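Local atomic coordinates of haloalkane dehalogenase (Mycobacterium rhodesiae, PDB entry 4MJ3), a protein that probably hydrolyses carbon-halogen bonds in haloalkanes, giving an alcohol and a halide ion, as an alpha/beta-hydrolase-fold enzyme. Residues 147-161 with 249-261. Sequence-based numbering, arbitrary orientation. Where two conformers were deposited one is given.
Sequences NTMLPTGDHHPGEAF and SDPITGAAEPVLR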
# COMPACT_ATOMS: atom_id res chain seq x y z
N ASN A 147 -0.26 0.13 10.04
CA ASN A 147 1.20 0.18 9.89
C ASN A 147 1.59 1.08 8.74
O ASN A 147 2.22 0.64 7.75
CB ASN A 147 1.79 -1.22 9.73
CG ASN A 147 1.60 -2.08 10.97
OD1 ASN A 147 1.14 -1.61 12.01
ND2 ASN A 147 1.99 -3.35 10.86
N THR A 148 1.21 2.34 8.88
CA THR A 148 1.45 3.33 7.85
C THR A 148 1.47 4.72 8.50
O THR A 148 1.36 4.83 9.72
CB THR A 148 0.39 3.23 6.74
OG1 THR A 148 0.79 4.04 5.63
CG2 THR A 148 -0.98 3.66 7.23
N MSE A 149 1.64 5.75 7.68
CA MSE A 149 1.60 7.16 8.14
C MSE A 149 1.51 8.07 6.95
O MSE A 149 1.58 7.61 5.80
CB MSE A 149 2.81 7.63 8.94
CG MSE A 149 2.39 8.20 10.31
SE MSE A 149 1.25 9.80 10.58
CE MSE A 149 2.68 10.87 11.38
N LEU A 150 1.38 9.36 7.22
CA LEU A 150 1.44 10.40 6.20
C LEU A 150 2.46 11.44 6.65
O LEU A 150 2.09 12.44 7.26
CB LEU A 150 0.08 11.04 5.94
CG LEU A 150 0.02 12.14 4.86
CD1 LEU A 150 0.70 11.73 3.57
CD2 LEU A 150 -1.40 12.57 4.57
N PRO A 151 3.74 11.19 6.40
CA PRO A 151 4.75 12.13 6.89
C PRO A 151 4.85 13.36 6.02
O PRO A 151 4.81 13.28 4.80
CB PRO A 151 6.06 11.33 6.83
CG PRO A 151 5.78 10.17 5.95
CD PRO A 151 4.34 10.14 5.56
N THR A 152 5.08 14.50 6.64
CA THR A 152 5.26 15.75 5.91
C THR A 152 6.73 16.11 5.74
O THR A 152 7.05 17.00 4.96
CB THR A 152 4.58 16.89 6.68
OG1 THR A 152 5.11 16.93 8.01
CG2 THR A 152 3.06 16.67 6.74
N GLY A 153 7.60 15.44 6.50
CA GLY A 153 9.00 15.80 6.60
C GLY A 153 9.31 16.64 7.82
O GLY A 153 10.46 16.99 8.09
N ASP A 154 8.29 16.99 8.59
CA ASP A 154 8.48 17.84 9.75
C ASP A 154 8.92 17.12 11.01
O ASP A 154 9.39 17.77 11.93
CB ASP A 154 7.21 18.65 10.00
CG ASP A 154 6.97 19.66 8.89
OD1 ASP A 154 7.89 20.48 8.63
OD2 ASP A 154 5.88 19.67 8.29
N HIS A 155 8.78 15.78 11.05
CA HIS A 155 9.12 14.99 12.23
C HIS A 155 10.13 13.89 11.89
O HIS A 155 10.10 13.36 10.81
CB HIS A 155 7.83 14.40 12.83
CG HIS A 155 6.85 15.46 13.22
ND1 HIS A 155 7.00 16.23 14.35
CD2 HIS A 155 5.75 15.93 12.59
CE1 HIS A 155 6.03 17.13 14.40
NE2 HIS A 155 5.26 16.96 13.35
N HIS A 156 11.02 13.59 12.83
CA HIS A 156 12.03 12.54 12.68
C HIS A 156 11.30 11.21 12.48
O HIS A 156 10.37 10.92 13.21
CB HIS A 156 12.91 12.48 13.94
CG HIS A 156 14.13 11.64 13.81
ND1 HIS A 156 14.15 10.30 14.12
CD2 HIS A 156 15.38 11.94 13.38
CE1 HIS A 156 15.35 9.81 13.90
NE2 HIS A 156 16.13 10.78 13.45
N PRO A 157 11.72 10.40 11.48
CA PRO A 157 10.99 9.17 11.16
C PRO A 157 11.25 8.00 12.11
O PRO A 157 10.59 6.98 12.00
CB PRO A 157 11.53 8.83 9.75
CG PRO A 157 12.94 9.32 9.80
CD PRO A 157 12.90 10.59 10.62
N GLY A 158 12.27 8.12 12.95
CA GLY A 158 12.64 7.11 13.91
C GLY A 158 13.81 6.27 13.41
O GLY A 158 14.04 6.16 12.19
N GLU A 159 14.56 5.69 14.35
CA GLU A 159 15.75 4.90 14.01
C GLU A 159 15.42 3.65 13.22
O GLU A 159 16.21 3.22 12.39
CB GLU A 159 16.55 4.55 15.28
CG GLU A 159 17.30 5.73 15.89
CD GLU A 159 18.12 6.54 14.89
OE1 GLU A 159 18.85 5.94 14.06
OE2 GLU A 159 18.04 7.78 14.95
N ALA A 160 14.25 3.07 13.47
CA ALA A 160 13.88 1.83 12.78
C ALA A 160 13.72 2.09 11.28
O ALA A 160 14.25 1.35 10.45
CB ALA A 160 12.62 1.27 13.37
N PHE A 161 13.02 3.17 10.93
CA PHE A 161 12.95 3.53 9.52
C PHE A 161 14.33 3.81 8.93
O PHE A 161 14.65 3.33 7.83
CB PHE A 161 12.06 4.75 9.25
CG PHE A 161 12.15 5.18 7.82
CD1 PHE A 161 11.49 4.47 6.83
CD2 PHE A 161 12.99 6.22 7.45
CE1 PHE A 161 11.65 4.81 5.49
CE2 PHE A 161 13.14 6.57 6.11
CZ PHE A 161 12.46 5.87 5.14
N SER A 249 3.94 -5.32 16.64
CA SER A 249 5.35 -5.68 16.54
C SER A 249 6.02 -5.05 15.34
O SER A 249 6.81 -5.70 14.65
CB SER A 249 5.51 -7.21 16.51
OG SER A 249 4.81 -7.82 17.61
N ASP A 250 5.72 -3.77 15.09
CA ASP A 250 6.32 -3.04 13.98
C ASP A 250 6.94 -1.74 14.44
O ASP A 250 6.27 -0.71 14.47
CB ASP A 250 5.28 -2.73 12.90
CG ASP A 250 5.87 -1.95 11.74
OD1 ASP A 250 7.12 -1.93 11.60
OD2 ASP A 250 5.09 -1.38 10.96
N PRO A 251 8.23 -1.79 14.79
CA PRO A 251 8.96 -0.60 15.23
C PRO A 251 9.01 0.54 14.22
O PRO A 251 9.15 1.70 14.63
CB PRO A 251 10.38 -1.12 15.48
CG PRO A 251 10.28 -2.57 15.59
CD PRO A 251 9.06 -3.00 14.82
N ILE A 252 8.92 0.22 12.93
CA ILE A 252 8.97 1.26 11.90
C ILE A 252 7.80 2.25 11.98
O ILE A 252 8.01 3.44 11.84
CB ILE A 252 9.08 0.67 10.48
CG1 ILE A 252 10.42 -0.07 10.36
CG2 ILE A 252 9.01 1.78 9.43
CD1 ILE A 252 10.58 -0.86 9.08
N THR A 253 6.59 1.76 12.23
CA THR A 253 5.39 2.60 12.18
C THR A 253 4.68 2.78 13.52
O THR A 253 3.69 3.49 13.59
CB THR A 253 4.37 2.02 11.18
OG1 THR A 253 3.89 0.75 11.67
CG2 THR A 253 5.00 1.83 9.81
N GLY A 254 5.10 2.05 14.56
CA GLY A 254 4.37 2.06 15.82
C GLY A 254 4.13 3.44 16.41
O GLY A 254 3.04 3.71 16.92
N ALA A 255 5.13 4.32 16.32
CA ALA A 255 5.01 5.65 16.91
C ALA A 255 3.98 6.52 16.20
O ALA A 255 3.47 7.49 16.76
CB ALA A 255 6.37 6.35 16.90
N ALA A 256 3.72 6.20 14.94
CA ALA A 256 2.78 6.94 14.12
C ALA A 256 1.32 6.69 14.52
O ALA A 256 0.45 7.51 14.23
CB ALA A 256 2.98 6.56 12.67
N GLU A 257 1.05 5.54 15.12
CA GLU A 257 -0.33 5.13 15.39
C GLU A 257 -1.13 6.19 16.17
O GLU A 257 -2.23 6.56 15.76
CB GLU A 257 -0.36 3.76 16.10
CG GLU A 257 -1.75 3.13 16.15
CD GLU A 257 -2.66 3.76 17.18
OE1 GLU A 257 -2.16 4.22 18.24
OE2 GLU A 257 -3.87 3.81 16.92
N PRO A 258 -0.60 6.67 17.33
CA PRO A 258 -1.42 7.63 18.08
C PRO A 258 -1.51 9.01 17.44
O PRO A 258 -2.49 9.74 17.65
CB PRO A 258 -0.72 7.70 19.45
CG PRO A 258 0.66 7.25 19.19
CD PRO A 258 0.56 6.23 18.09
N VAL A 259 -0.53 9.36 16.62
CA VAL A 259 -0.53 10.65 15.91
C VAL A 259 -1.62 10.65 14.84
O VAL A 259 -2.46 11.56 14.77
CB VAL A 259 0.83 10.92 15.24
CG1 VAL A 259 0.79 12.26 14.50
CG2 VAL A 259 1.95 10.91 16.28
N LEU A 260 -1.66 9.60 14.05
CA LEU A 260 -2.73 9.43 13.06
C LEU A 260 -4.12 9.34 13.70
O LEU A 260 -5.06 10.02 13.29
CB LEU A 260 -2.46 8.18 12.23
CG LEU A 260 -3.16 7.99 10.90
CD1 LEU A 260 -2.99 9.21 10.01
CD2 LEU A 260 -2.59 6.75 10.24
N ARG A 261 -4.25 8.49 14.72
CA ARG A 261 -5.55 8.31 15.38
C ARG A 261 -6.06 9.64 15.97
O ARG A 261 -7.25 9.94 15.89
CB ARG A 261 -5.47 7.19 16.43
CG ARG A 261 -6.77 6.98 17.20
CD ARG A 261 -6.79 5.79 18.12
NE ARG A 261 -5.50 5.40 18.67
CZ ARG A 261 -4.91 5.97 19.73
NH1 ARG A 261 -3.73 5.54 20.18
NH2 ARG A 261 -5.49 6.98 20.36
O HOH W 1 2.82 -0.49 14.02
O HOH W 2 10.82 4.26 12.65
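Asn147 lies against Asp250 and Thr253 without bonding directly to either. Its CB sits 3.5 Å from Asp250 OD2, and the two side chains run past each other in opposite directions, amide and carboxylate planes 65° apart. Thr253 crosses Asn147 nearly at right angles, with OG1 3.3 Å from Asn147 CA. Water 1 bridges Asn147 OD1, 2.8 Å away, and Thr253 OG1, 2.9 Å away. Thr253 has OG1 between its own backbone N and carbonyl carbon (chi1 66°), which lets the hydroxyl donate to Asp250 OD2 from above the carboxylate plane, 56° out of it; at 2.5 Å from OG1 to OD2, the exact length should be read with caution.

On the side of helix 159-170, Ala160 CB packs on Pro251 CB (3.9 Å) and on CG1 of Ile252; the CG2 of the same residue lies at the edge of the Phe161 ring. Water 2 ties the backbones together here, donating to Pro157 O and, at 3.0 Å, to Ile252 O, and accepting from Phe161 N. Beyond Thr253, Met149, built as selenomethionine, lies beside Ala256, Val259 and Leu260 of helix 256-263; it was modelled in two conformers, so the exact fit is doubtful. Thr148 O, facing Ala256 CB, is buried without a polar partner.

Further out, Asn147 ND2 donates to Ser247 OG and His280 O. The segments follow the neighbouring parallel strands 140-145 and 242-244, and segment 147-161 ends in the first turn of helix 159-170. Asp250, after strand 242-244 and hydrogen-bonded through OD2 to His280 ND1, is consistent with the acid of the Asp-His part of the catalytic triad in an alpha/beta-hydrolase fold.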